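Local coordinates for protein peptide ABC transporter permease (Staphylococcus hominis, PDB 6EXS) that probably takes up peptides across the bacterial membrane as a POT-family transporter and binds a thioalcohol-conjugated dipeptide, a precursor of human axillary malodour, at residues I265-T270 / N430-S435; Q302-N307 / L377-I382; N307-Y312 / N397-S402. One frame throughout, in Å; residues are numbered along the deposited sequence.

Interaction 1. Residues I265-T270 / N430-S435. With OLC ((2R)-2,3-dihydroxypropyl (9Z)-octadec-9-enoate), chain D.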
loop_
_atom_site.group_PDB
_atom_site.type_symbol
_atom_site.label_atom_id
_atom_site.label_comp_id
_atom_site.label_asym_id
_atom_site.label_seq_id
_atom_site.Cartn_x
_atom_site.Cartn_y
_atom_site.Cartn_z
ATOM N N ILE A 265 7.319 -6.923 16.005
ATOM C CA ILE A 265 7.804 -7.371 17.318
ATOM C C ILE A 265 8.673 -6.264 17.947
ATOM O O ILE A 265 8.379 -5.843 19.068
ATOM C CB ILE A 265 8.515 -8.765 17.276
ATOM C CG1 ILE A 265 7.536 -9.883 16.816
ATOM C CG2 ILE A 265 9.165 -9.109 18.647
ATOM C CD1 ILE A 265 8.182 -11.191 16.329
ATOM N N ILE A 266 9.685 -5.753 17.194
ATOM C CA ILE A 266 10.594 -4.680 17.618
ATOM C C ILE A 266 9.805 -3.439 18.070
ATOM O O ILE A 266 10.131 -2.855 19.105
ATOM C CB ILE A 266 11.654 -4.361 16.515
ATOM C CG1 ILE A 266 12.662 -5.528 16.357
ATOM C CG2 ILE A 266 12.398 -3.033 16.783
ATOM C CD1 ILE A 266 13.466 -5.536 15.029
ATOM N N TYR A 267 8.750 -3.070 17.320
ATOM C CA TYR A 267 7.917 -1.908 17.620
ATOM C C TYR A 267 7.079 -2.086 18.872
ATOM O O TYR A 267 7.138 -1.217 19.743
ATOM C CB TYR A 267 7.061 -1.489 16.409
ATOM C CG TYR A 267 7.836 -0.629 15.432
ATOM C CD1 TYR A 267 7.935 0.750 15.615
ATOM C CD2 TYR A 267 8.528 -1.196 14.366
ATOM C CE1 TYR A 267 8.684 1.541 14.747
ATOM C CE2 TYR A 267 9.293 -0.418 13.503
ATOM C CZ TYR A 267 9.360 0.953 13.692
ATOM O OH TYR A 267 10.097 1.731 12.841
ATOM N N PHE A 268 6.329 -3.200 18.989
ATOM C CA PHE A 268 5.509 -3.444 20.177
ATOM C C PHE A 268 6.365 -3.613 21.441
ATOM O O PHE A 268 5.994 -3.080 22.488
ATOM C CB PHE A 268 4.515 -4.609 19.978
ATOM C CG PHE A 268 3.266 -4.265 19.190
ATOM C CD1 PHE A 268 2.253 -3.495 19.756
ATOM C CD2 PHE A 268 3.089 -4.733 17.891
ATOM C CE1 PHE A 268 1.102 -3.175 19.025
ATOM C CE2 PHE A 268 1.938 -4.415 17.164
ATOM C CZ PHE A 268 0.953 -3.639 17.736
ATOM N N THR A 269 7.532 -4.291 21.323
ATOM C CA THR A 269 8.484 -4.514 22.420
ATOM C C THR A 269 9.047 -3.187 22.940
ATOM O O THR A 269 8.991 -2.963 24.147
ATOM C CB THR A 269 9.568 -5.533 22.022
ATOM O OG1 THR A 269 8.937 -6.752 21.617
ATOM C CG2 THR A 269 10.553 -5.818 23.143
ATOM N N THR A 270 9.549 -2.304 22.039
ATOM C CA THR A 270 10.099 -0.972 22.376
ATOM C C THR A 270 9.085 -0.103 23.138
ATOM O O THR A 270 9.461 0.575 24.094
ATOM C CB THR A 270 10.611 -0.264 21.105
ATOM O OG1 THR A 270 11.629 -1.064 20.502
ATOM C CG2 THR A 270 11.158 1.129 21.378
ATOM N N ASN A 430 4.244 8.651 18.773
ATOM C CA ASN A 430 3.181 8.995 17.823
ATOM C C ASN A 430 3.564 8.552 16.414
ATOM O O ASN A 430 2.729 7.984 15.705
ATOM C CB ASN A 430 2.856 10.491 17.855
ATOM C CG ASN A 430 2.272 10.989 19.159
ATOM O OD1 ASN A 430 2.721 11.996 19.713
ATOM N ND2 ASN A 430 1.228 10.330 19.655
ATOM N N ALA A 431 4.834 8.801 16.016
ATOM C CA ALA A 431 5.402 8.406 14.721
ATOM C C ALA A 431 5.631 6.886 14.681
ATOM O O ALA A 431 5.542 6.281 13.611
ATOM C CB ALA A 431 6.712 9.138 14.480
ATOM N N GLN A 432 5.927 6.280 15.856
ATOM C CA GLN A 432 6.137 4.842 16.032
ATOM C C GLN A 432 4.815 4.079 15.920
ATOM O O GLN A 432 4.792 2.989 15.347
ATOM C CB GLN A 432 6.843 4.547 17.361
ATOM C CG GLN A 432 8.332 4.906 17.340
ATOM C CD GLN A 432 8.648 6.289 17.872
ATOM O OE1 GLN A 432 7.915 7.270 17.669
ATOM N NE2 GLN A 432 9.779 6.399 18.548
ATOM N N MET A 433 3.713 4.661 16.442
ATOM C CA MET A 433 2.374 4.072 16.339
ATOM C C MET A 433 1.876 4.188 14.893
ATOM O O MET A 433 1.110 3.337 14.440
ATOM C CB MET A 433 1.395 4.737 17.315
ATOM C CG MET A 433 0.194 3.875 17.655
ATOM S SD MET A 433 0.623 2.405 18.618
ATOM C CE MET A 433 -0.993 1.789 18.974
ATOM N N MET A 434 2.337 5.233 14.163
ATOM C CA MET A 434 2.026 5.452 12.747
ATOM C C MET A 434 2.634 4.306 11.919
ATOM O O MET A 434 2.044 3.889 10.915
ATOM C CB MET A 434 2.571 6.807 12.274
ATOM C CG MET A 434 1.636 7.954 12.541
ATOM S SD MET A 434 2.179 9.478 11.735
ATOM C CE MET A 434 1.456 9.261 10.104
ATOM N N SER A 435 3.799 3.779 12.384
ATOM C CA SER A 435 4.523 2.656 11.787
ATOM C C SER A 435 3.791 1.327 11.975
ATOM O O SER A 435 3.805 0.533 11.042
ATOM C CB SER A 435 5.941 2.552 12.343
ATOM O OG SER A 435 6.778 3.600 11.884
HETATM C C24 OLC D . 12.021 6.002 14.313
HETATM C C6 OLC D . 18.357 5.085 6.590
HETATM C C5 OLC D . 18.199 4.372 7.923
HETATM C C4 OLC D . 17.796 5.289 9.066
HETATM C C3 OLC D . 17.710 4.608 10.422
HETATM C C2 OLC D . 16.347 3.990 10.722
HETATM C C21 OLC D . 13.367 5.503 12.257
HETATM C C1 OLC D . 15.582 4.691 11.808
HETATM C C22 OLC D . 12.731 4.936 13.505
HETATM O O19 OLC D . 16.085 5.308 12.713
HETATM O O25 OLC D . 11.392 5.458 15.465
HETATM O O23 OLC D . 11.795 3.924 13.125
HETATM O O20 OLC D . 14.257 4.533 11.647
#
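Tyr267 on helix 249-273 reaches across to Gln432 and Ser435 at the start of helix 430-451. Its CB points at the opposing helix, and the ring bridges the gap where the Tyr267 and Gln432 CA atoms are 7.2 Å apart. Tyr267 CD1 comes first, 3.9 Å from the backbone Gln432 O, which approaches the ring obliquely. Further out, Tyr267 CE1 lies 3.8 Å from Ser435 CB; this methylene sits over one ring face in a CH-pi contact, 4.2 Å from the centroid and 27° off the normal. Val436 and Leu439, on the same helix, and Ile75 of helix 74-106 add to the apolar surroundings. At the tip, Tyr267 OH donates a hydrogen bond of 2.8 Å to monoolein O23, an atom at the ring edge and near its plane. Gln432 CG, beside the backbone N (chi1 -74°), lies 3.6 Å from monoolein O25. No hydrogen bond crosses between the two segments. The phenol thus works in two ways: its carbon ring packs on a serine methylene, while its hydroxyl gives the one hydrogen bond from the two segments to the glycerol head group of this lipid, which Gln432 only touches.

Interaction 2. Residues Q302-N307 / L377-I382. With C3H (2-[[(2~{R})-2-azanyl-3-[(3~{S})-3-methyl-1-oxidanyl-hexan-3-yl]sulfanyl-propanoyl]amino]ethanoic acid), chain O; OLC ((2R)-2,3-dihydroxypropyl (9Z)-octadec-9-enoate), chain F.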
loop_
_atom_site.group_PDB
_atom_site.type_symbol
_atom_site.label_atom_id
_atom_site.label_comp_id
_atom_site.label_asym_id
_atom_site.label_seq_id
_atom_site.Cartn_x
_atom_site.Cartn_y
_atom_site.Cartn_z
ATOM N N GLN A 302 -6.781 -8.913 1.011
ATOM C CA GLN A 302 -6.957 -7.735 0.152
ATOM C C GLN A 302 -5.801 -7.518 -0.860
ATOM O O GLN A 302 -6.067 -7.336 -2.041
ATOM C CB GLN A 302 -7.202 -6.471 0.993
ATOM C CG GLN A 302 -7.831 -5.312 0.225
ATOM C CD GLN A 302 -6.855 -4.528 -0.622
ATOM O OE1 GLN A 302 -5.665 -4.433 -0.346
ATOM N NE2 GLN A 302 -7.350 -3.920 -1.670
ATOM N N GLU A 303 -4.538 -7.532 -0.410
ATOM C CA GLU A 303 -3.402 -7.312 -1.313
ATOM C C GLU A 303 -3.160 -8.471 -2.304
ATOM O O GLU A 303 -2.336 -8.335 -3.219
ATOM C CB GLU A 303 -2.130 -6.970 -0.538
ATOM C CG GLU A 303 -2.161 -5.618 0.159
ATOM C CD GLU A 303 -1.940 -4.392 -0.705
ATOM O OE1 GLU A 303 -1.895 -4.525 -1.950
ATOM O OE2 GLU A 303 -1.813 -3.289 -0.127
ATOM N N GLN A 304 -3.918 -9.575 -2.163
ATOM C CA GLN A 304 -3.809 -10.708 -3.077
ATOM C C GLN A 304 -4.670 -10.535 -4.318
ATOM O O GLN A 304 -4.547 -11.324 -5.250
ATOM C CB GLN A 304 -4.085 -12.038 -2.376
ATOM C CG GLN A 304 -2.847 -12.678 -1.773
ATOM C CD GLN A 304 -3.215 -13.872 -0.929
ATOM O OE1 GLN A 304 -3.938 -14.777 -1.367
ATOM N NE2 GLN A 304 -2.729 -13.901 0.308
ATOM N N GLY A 305 -5.492 -9.492 -4.352
ATOM C CA GLY A 305 -6.294 -9.187 -5.528
ATOM C C GLY A 305 -5.463 -8.623 -6.667
ATOM O O GLY A 305 -5.960 -8.498 -7.792
ATOM N N SER A 306 -4.193 -8.238 -6.377
ATOM C CA SER A 306 -3.260 -7.674 -7.357
ATOM C C SER A 306 -2.380 -8.722 -8.030
ATOM O O SER A 306 -1.776 -8.412 -9.049
ATOM C CB SER A 306 -2.382 -6.603 -6.713
ATOM O OG SER A 306 -1.655 -7.118 -5.608
ATOM N N ASN A 307 -2.292 -9.944 -7.469
ATOM C CA ASN A 307 -1.428 -11.004 -8.014
ATOM C C ASN A 307 -2.031 -12.424 -8.018
ATOM O O ASN A 307 -1.511 -13.281 -8.720
ATOM C CB ASN A 307 -0.072 -11.009 -7.273
ATOM C CG ASN A 307 -0.135 -11.300 -5.788
ATOM O OD1 ASN A 307 -1.148 -11.096 -5.115
ATOM N ND2 ASN A 307 0.967 -11.744 -5.236
ATOM N N LEU A 377 -14.683 -14.096 4.011
ATOM C CA LEU A 377 -15.908 -14.504 3.301
ATOM C C LEU A 377 -15.783 -14.340 1.779
ATOM O O LEU A 377 -16.438 -15.070 1.038
ATOM C CB LEU A 377 -17.144 -13.759 3.825
ATOM C CG LEU A 377 -17.677 -14.241 5.172
ATOM C CD1 LEU A 377 -18.390 -13.123 5.905
ATOM C CD2 LEU A 377 -18.561 -15.493 5.026
ATOM N N SER A 378 -14.926 -13.400 1.321
ATOM C CA SER A 378 -14.664 -13.150 -0.094
ATOM C C SER A 378 -13.804 -14.277 -0.696
ATOM O O SER A 378 -13.952 -14.590 -1.878
ATOM C CB SER A 378 -14.032 -11.773 -0.298
ATOM O OG SER A 378 -12.645 -11.739 -0.007
ATOM N N TYR A 379 -12.933 -14.898 0.137
ATOM C CA TYR A 379 -12.094 -16.049 -0.238
ATOM C C TYR A 379 -12.868 -17.384 -0.140
ATOM O O TYR A 379 -12.653 -18.258 -0.974
ATOM C CB TYR A 379 -10.763 -16.067 0.535
ATOM C CG TYR A 379 -9.590 -15.553 -0.276
ATOM C CD1 TYR A 379 -9.763 -14.573 -1.254
ATOM C CD2 TYR A 379 -8.296 -16.018 -0.038
ATOM C CE1 TYR A 379 -8.685 -14.096 -2.002
ATOM C CE2 TYR A 379 -7.207 -15.536 -0.769
ATOM C CZ TYR A 379 -7.410 -14.581 -1.755
ATOM O OH TYR A 379 -6.358 -14.111 -2.492
ATOM N N ILE A 380 -13.812 -17.510 0.820
ATOM C CA ILE A 380 -14.703 -18.682 0.928
ATOM C C ILE A 380 -15.647 -18.675 -0.295
ATOM O O ILE A 380 -15.898 -19.732 -0.872
ATOM C CB ILE A 380 -15.481 -18.707 2.286
ATOM C CG1 ILE A 380 -14.539 -18.942 3.511
ATOM C CG2 ILE A 380 -16.661 -19.687 2.287
ATOM C CD1 ILE A 380 -13.712 -20.252 3.561
ATOM N N LEU A 381 -16.126 -17.480 -0.709
ATOM C CA LEU A 381 -16.996 -17.301 -1.878
ATOM C C LEU A 381 -16.314 -17.829 -3.148
ATOM O O LEU A 381 -16.850 -18.757 -3.751
ATOM C CB LEU A 381 -17.434 -15.815 -2.029
ATOM C CG LEU A 381 -18.330 -15.340 -3.218
ATOM C CD1 LEU A 381 -17.533 -15.050 -4.498
ATOM C CD2 LEU A 381 -19.546 -16.217 -3.448
ATOM N N ILE A 382 -15.127 -17.276 -3.530
ATOM C CA ILE A 382 -14.406 -17.679 -4.743
ATOM C C ILE A 382 -13.952 -19.167 -4.671
ATOM O O ILE A 382 -14.098 -19.891 -5.662
ATOM C CB ILE A 382 -13.267 -16.688 -5.130
ATOM C CG1 ILE A 382 -12.788 -16.903 -6.587
ATOM C CG2 ILE A 382 -12.097 -16.684 -4.138
ATOM C CD1 ILE A 382 -13.821 -16.585 -7.711
HETATM O O2 C3H O . -4.600 2.770 -2.923
HETATM C C11 C3H O . -5.766 2.605 -2.869
HETATM O O3 C3H O . -6.486 2.932 -1.853
HETATM C C10 C3H O . -6.591 1.941 -3.932
HETATM N N1 C3H O . -5.853 0.972 -4.705
HETATM C C9 C3H O . -5.727 -0.282 -4.304
HETATM O O1 C3H O . -5.376 -0.591 -3.175
HETATM C C8 C3H O . -6.047 -1.371 -5.275
HETATM N N C3H O . -6.083 -0.816 -6.621
HETATM C C7 C3H O . -4.978 -2.464 -5.241
HETATM S S C3H O . -5.369 -3.989 -4.343
HETATM C C3 C3H O . -6.739 -4.948 -5.185
HETATM C C4 C3H O . -6.176 -5.416 -6.502
HETATM C C5 C3H O . -7.958 -4.019 -5.274
HETATM C C6 C3H O . -9.127 -4.492 -6.108
HETATM O O C3H O . -9.388 -3.646 -7.179
HETATM C C2 C3H O . -7.151 -6.157 -4.350
HETATM C C1 C3H O . -8.588 -6.152 -3.855
HETATM C C C3H O . -8.900 -7.388 -3.057
HETATM C C18 OLC F . -22.372 -6.572 3.362
HETATM C C10 OLC F . -19.970 -16.249 1.352
HETATM C C9 OLC F . -19.997 -17.312 0.553
HETATM C C17 OLC F . -22.439 -8.044 3.717
HETATM C C11 OLC F . -21.072 -15.252 1.597
HETATM C C8 OLC F . -21.137 -17.770 -0.325
HETATM C C24 OLC F . -23.049 -25.463 -10.704
HETATM C C16 OLC F . -21.880 -8.968 2.639
HETATM C C12 OLC F . -20.603 -13.800 1.584
HETATM C C7 OLC F . -20.763 -18.934 -1.238
HETATM C C15 OLC F . -22.029 -10.445 2.979
HETATM C C13 OLC F . -21.566 -12.844 2.271
HETATM C C6 OLC F . -21.810 -19.254 -2.292
HETATM C C14 OLC F . -21.199 -11.380 2.114
HETATM C C5 OLC F . -21.524 -20.506 -3.109
HETATM C C4 OLC F . -20.727 -20.263 -4.381
HETATM C C3 OLC F . -21.452 -20.657 -5.661
HETATM C C2 OLC F . -21.137 -22.071 -6.147
HETATM C C21 OLC F . -21.583 -23.979 -9.292
HETATM C C1 OLC F . -21.629 -22.356 -7.540
HETATM C C22 OLC F . -22.510 -25.173 -9.318
HETATM O O19 OLC F . -22.195 -21.560 -8.245
HETATM O O25 OLC F . -22.032 -25.926 -11.588
HETATM O O23 OLC F . -21.843 -26.329 -8.795
HETATM O O20 OLC F . -21.350 -23.616 -7.908
#
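Gln304 and Tyr379 meet inside the Major Facilitator fold: residues 302-307 form the link between helix 279-302 and helix 309-316, and Tyr379 comes from helix 364-389. The two side chains cross at about a right angle, with the amide and ring planes 63° apart. Both CB atoms point across the contact, and the Gln304 chain, extended beyond CG (chi2 172°), carries its amide past the end of the phenol. Tyr379 OH donates to Gln304 OE1 over 2.8 Å. Relative to the ring, the acceptor lies at the edge and in plane; relative to the amide, the hydroxyl stands 44° above the carbonyl plane, away from either lone pair. Gln304 OE1 takes part in a second hydrogen bond, with Tyr463 OH, and Gln304 NE2 donates to Asn448 OD1, so both ends of the buried amide are held and its flip is fixed. The Tyr379 ring also makes an edge-to-face contact with Phe464.

Other residues of the two segments have different neighbours. Helix 364-389 turns Leu381 to the membrane, where Leu381 CD2 lies 3.7 Å from C7 of a monoolein chain. The link instead lines the peptide pocket. Gln302, bent at chi2, brings its NE2 to 3.3 Å from atom S of C3H, the thioether sulfur of the conjugated peptide. Gly305 offers bare backbone, with Gly305 C 3.3 Å from C3H C4. Gln304 thus lies in the same short link as the ligand-touching Gln302, Gly305 and Ser306. Within that link, Ser306 OG donates to Glu303 O at 2.8 Å, tying the serine side chain back to the carbonyl three residues earlier.

Interaction 3. Residues N307-Y312 / N397-S402. With OLC ((2R)-2,3-dihydroxypropyl (9Z)-octadec-9-enoate), chain B.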
loop_
_atom_site.group_PDB
_atom_site.type_symbol
_atom_site.label_atom_id
_atom_site.label_comp_id
_atom_site.label_asym_id
_atom_site.label_seq_id
_atom_site.Cartn_x
_atom_site.Cartn_y
_atom_site.Cartn_z
ATOM N N ASN A 307 -2.292 -9.944 -7.469
ATOM C CA ASN A 307 -1.428 -11.004 -8.014
ATOM C C ASN A 307 -2.031 -12.424 -8.018
ATOM O O ASN A 307 -1.511 -13.281 -8.720
ATOM C CB ASN A 307 -0.072 -11.009 -7.273
ATOM C CG ASN A 307 -0.135 -11.300 -5.788
ATOM O OD1 ASN A 307 -1.148 -11.096 -5.115
ATOM N ND2 ASN A 307 0.967 -11.744 -5.236
ATOM N N VAL A 308 -3.085 -12.679 -7.216
ATOM C CA VAL A 308 -3.689 -14.013 -7.084
ATOM C C VAL A 308 -5.108 -14.084 -7.701
ATOM O O VAL A 308 -5.346 -14.933 -8.573
ATOM C CB VAL A 308 -3.648 -14.512 -5.602
ATOM C CG1 VAL A 308 -4.399 -15.831 -5.419
ATOM C CG2 VAL A 308 -2.210 -14.634 -5.094
ATOM N N LEU A 309 -6.036 -13.230 -7.235
ATOM C CA LEU A 309 -7.433 -13.233 -7.685
ATOM C C LEU A 309 -7.617 -12.863 -9.169
ATOM O O LEU A 309 -8.476 -13.453 -9.833
ATOM C CB LEU A 309 -8.299 -12.344 -6.774
ATOM C CG LEU A 309 -9.819 -12.605 -6.760
ATOM C CD1 LEU A 309 -10.150 -14.076 -6.447
ATOM C CD2 LEU A 309 -10.519 -11.660 -5.779
ATOM N N ASN A 310 -6.788 -11.925 -9.686
ATOM C CA ASN A 310 -6.799 -11.471 -11.084
ATOM C C ASN A 310 -6.317 -12.543 -12.106
ATOM O O ASN A 310 -6.922 -12.667 -13.177
ATOM C CB ASN A 310 -6.012 -10.157 -11.239
ATOM C CG ASN A 310 -4.609 -10.141 -10.680
ATOM O OD1 ASN A 310 -4.222 -10.970 -9.855
ATOM N ND2 ASN A 310 -3.823 -9.159 -11.100
ATOM N N ILE A 311 -5.222 -13.295 -11.783
ATOM C CA ILE A 311 -4.688 -14.381 -12.620
ATOM C C ILE A 311 -5.711 -15.529 -12.635
ATOM O O ILE A 311 -5.926 -16.142 -13.680
ATOM C CB ILE A 311 -3.281 -14.864 -12.179
ATOM C CG1 ILE A 311 -2.238 -13.727 -12.206
ATOM C CG2 ILE A 311 -2.814 -16.056 -13.036
ATOM C CD1 ILE A 311 -0.817 -14.153 -11.702
ATOM N N TYR A 312 -6.356 -15.795 -11.473
ATOM C CA TYR A 312 -7.407 -16.813 -11.334
ATOM C C TYR A 312 -8.607 -16.446 -12.205
ATOM O O TYR A 312 -9.148 -17.315 -12.874
ATOM C CB TYR A 312 -7.834 -16.979 -9.866
ATOM C CG TYR A 312 -8.818 -18.108 -9.632
ATOM C CD1 TYR A 312 -8.422 -19.440 -9.738
ATOM C CD2 TYR A 312 -10.138 -17.847 -9.279
ATOM C CE1 TYR A 312 -9.312 -20.483 -9.482
ATOM C CE2 TYR A 312 -11.043 -18.881 -9.043
ATOM C CZ TYR A 312 -10.625 -20.198 -9.141
ATOM O OH TYR A 312 -11.510 -21.218 -8.899
ATOM N N ASN A 397 -18.300 -12.485 -13.153
ATOM C CA ASN A 397 -19.208 -11.852 -12.185
ATOM C C ASN A 397 -18.906 -12.360 -10.772
ATOM O O ASN A 397 -19.021 -11.599 -9.807
ATOM C CB ASN A 397 -20.680 -12.132 -12.541
ATOM C CG ASN A 397 -21.225 -11.501 -13.811
ATOM O OD1 ASN A 397 -20.576 -10.720 -14.517
ATOM N ND2 ASN A 397 -22.460 -11.824 -14.126
ATOM N N TRP A 398 -18.480 -13.641 -10.671
ATOM C CA TRP A 398 -18.071 -14.305 -9.433
ATOM C C TRP A 398 -16.784 -13.688 -8.889
ATOM O O TRP A 398 -16.744 -13.325 -7.715
ATOM C CB TRP A 398 -17.903 -15.820 -9.652
ATOM C CG TRP A 398 -19.195 -16.567 -9.840
ATOM C CD1 TRP A 398 -19.574 -17.277 -10.939
ATOM C CD2 TRP A 398 -20.280 -16.669 -8.899
ATOM N NE1 TRP A 398 -20.823 -17.825 -10.741
ATOM C CE2 TRP A 398 -21.275 -17.478 -9.494
ATOM C CE3 TRP A 398 -20.501 -16.169 -7.600
ATOM C CZ2 TRP A 398 -22.471 -17.797 -8.839
ATOM C CZ3 TRP A 398 -21.684 -16.493 -6.950
ATOM C CH2 TRP A 398 -22.662 -17.281 -7.576
ATOM N N VAL A 399 -15.751 -13.527 -9.747
ATOM C CA VAL A 399 -14.442 -12.933 -9.404
ATOM C C VAL A 399 -14.651 -11.483 -8.965
ATOM O O VAL A 399 -14.054 -11.060 -7.980
ATOM C CB VAL A 399 -13.404 -13.050 -10.557
ATOM C CG1 VAL A 399 -12.002 -12.671 -10.081
ATOM C CG2 VAL A 399 -13.399 -14.452 -11.154
ATOM N N ILE A 400 -15.546 -10.748 -9.670
ATOM C CA ILE A 400 -15.916 -9.367 -9.364
ATOM C C ILE A 400 -16.628 -9.291 -7.991
ATOM O O ILE A 400 -16.319 -8.398 -7.203
ATOM C CB ILE A 400 -16.709 -8.709 -10.541
ATOM C CG1 ILE A 400 -15.783 -8.549 -11.787
ATOM C CG2 ILE A 400 -17.319 -7.347 -10.115
ATOM C CD1 ILE A 400 -16.471 -8.302 -13.105
ATOM N N LEU A 401 -17.530 -10.256 -7.694
ATOM C CA LEU A 401 -18.236 -10.357 -6.407
ATOM C C LEU A 401 -17.236 -10.557 -5.256
ATOM O O LEU A 401 -17.429 -9.986 -4.185
ATOM C CB LEU A 401 -19.310 -11.473 -6.433
ATOM C CG LEU A 401 -20.141 -11.744 -5.153
ATOM C CD1 LEU A 401 -20.748 -10.453 -4.539
ATOM C CD2 LEU A 401 -21.212 -12.775 -5.417
ATOM N N SER A 402 -16.152 -11.315 -5.493
ATOM C CA SER A 402 -15.104 -11.513 -4.483
ATOM C C SER A 402 -14.415 -10.176 -4.133
ATOM O O SER A 402 -14.266 -9.867 -2.955
ATOM C CB SER A 402 -14.087 -12.542 -4.950
ATOM O OG SER A 402 -13.202 -12.835 -3.884
HETATM C C18 OLC B . -14.665 -0.391 -13.577
HETATM C C10 OLC B . -21.073 -5.781 -9.240
HETATM C C9 OLC B . -21.240 -7.011 -8.756
HETATM C C17 OLC B . -14.530 -1.419 -12.475
HETATM C C11 OLC B . -20.552 -5.365 -10.597
HETATM C C8 OLC B . -20.930 -8.325 -9.428
HETATM C C24 OLC B . -25.013 -18.657 -12.172
HETATM C C16 OLC B . -15.404 -2.646 -12.656
HETATM C C12 OLC B . -19.504 -4.243 -10.526
HETATM C C7 OLC B . -22.154 -9.078 -9.962
HETATM C C15 OLC B . -16.776 -2.567 -12.003
HETATM C C13 OLC B . -19.094 -3.679 -11.878
HETATM C C6 OLC B . -23.023 -9.787 -8.920
HETATM C C14 OLC B . -17.610 -3.830 -12.193
HETATM C C5 OLC B . -22.512 -11.132 -8.397
HETATM C C4 OLC B . -22.574 -12.329 -9.351
HETATM C C3 OLC B . -23.960 -12.909 -9.598
HETATM C C2 OLC B . -23.950 -14.408 -9.912
HETATM C C21 OLC B . -23.475 -16.716 -12.733
HETATM C C1 OLC B . -23.719 -14.776 -11.351
HETATM C C22 OLC B . -24.385 -17.809 -13.259
HETATM O O19 OLC B . -23.268 -14.040 -12.187
HETATM O O25 OLC B . -24.039 -19.429 -11.482
HETATM O O23 OLC B . -25.398 -17.258 -14.101
HETATM O O20 OLC B . -24.061 -16.052 -11.583
#
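The first turn of helix 309-316 lies beside helix 396-418, with the CA atoms of Leu309 and Val399 7.2 Å apart. Between them the two side chains run antiparallel alongside one another, Leu309 CG passing 4.0 Å from Val399 CG1. That valine methyl stands opposite its own backbone N (chi1 -169°), which also sets it 3.6 Å from Leu309 O. The CD2 branch of Leu309 reaches the next turn of helix 396-418, 3.5 Å from Ser402 OG. This approach is apolar on the leucine side only: the serine hydroxyl is hydrogen-bonded to Ser378 O of helix 364-389. Ile382 of that helix also touches Leu309 and Tyr312, and Phe464 of helix 460-479 meets the Tyr312 ring edge-to-face.

The rest of 397-402 serves a monoolein molecule. Asn397 ND2 donates to its ester carbonyl O19 at 3.1 Å in a moderately bent bond, with an N-H...O angle of 157°, and it is also bonded to Asn322 O. Lipid C2 lies over one face of the Trp398 ring, offset toward the rim, while lipid O25 sits in plane at the edge, 3.5 Å from Trp398 CZ2. Leu401 CD2 touches C5 of the acyl chain at 3.6 Å. The segments are thus joined by van der Waals contact, chiefly Leu309 on Val399 and Ser402, without a cross hydrogen bond, while Ser402 OG is bonded to Ser378 O and Asn397 ND2 to Asn322 O and the lipid carbonyl.

Overall arrangement
From the N terminus, helix 249-273 comes first; it is probably one of the two extra helices inserted between the six-helix bundles of bacterial POT transporters. Interaction 1 ties it to helix 430-451 and closes the longest loop, inside which interactions 2 and 3 are nested. Residues 302-307 and 307-312 follow, sharing Asn307, and then pair with 377-382 and 397-402, so interactions 2 and 3 cross. Their centres are 7 Å apart, and Gln304 O and Leu309 N make a probable hydrogen bond between them. Together they join the 302-307 link and the start of helix 309-316 to consecutive helices 364-389 and 396-418. Interaction 1 lies apart, its centre 28 Å from that of interaction 2.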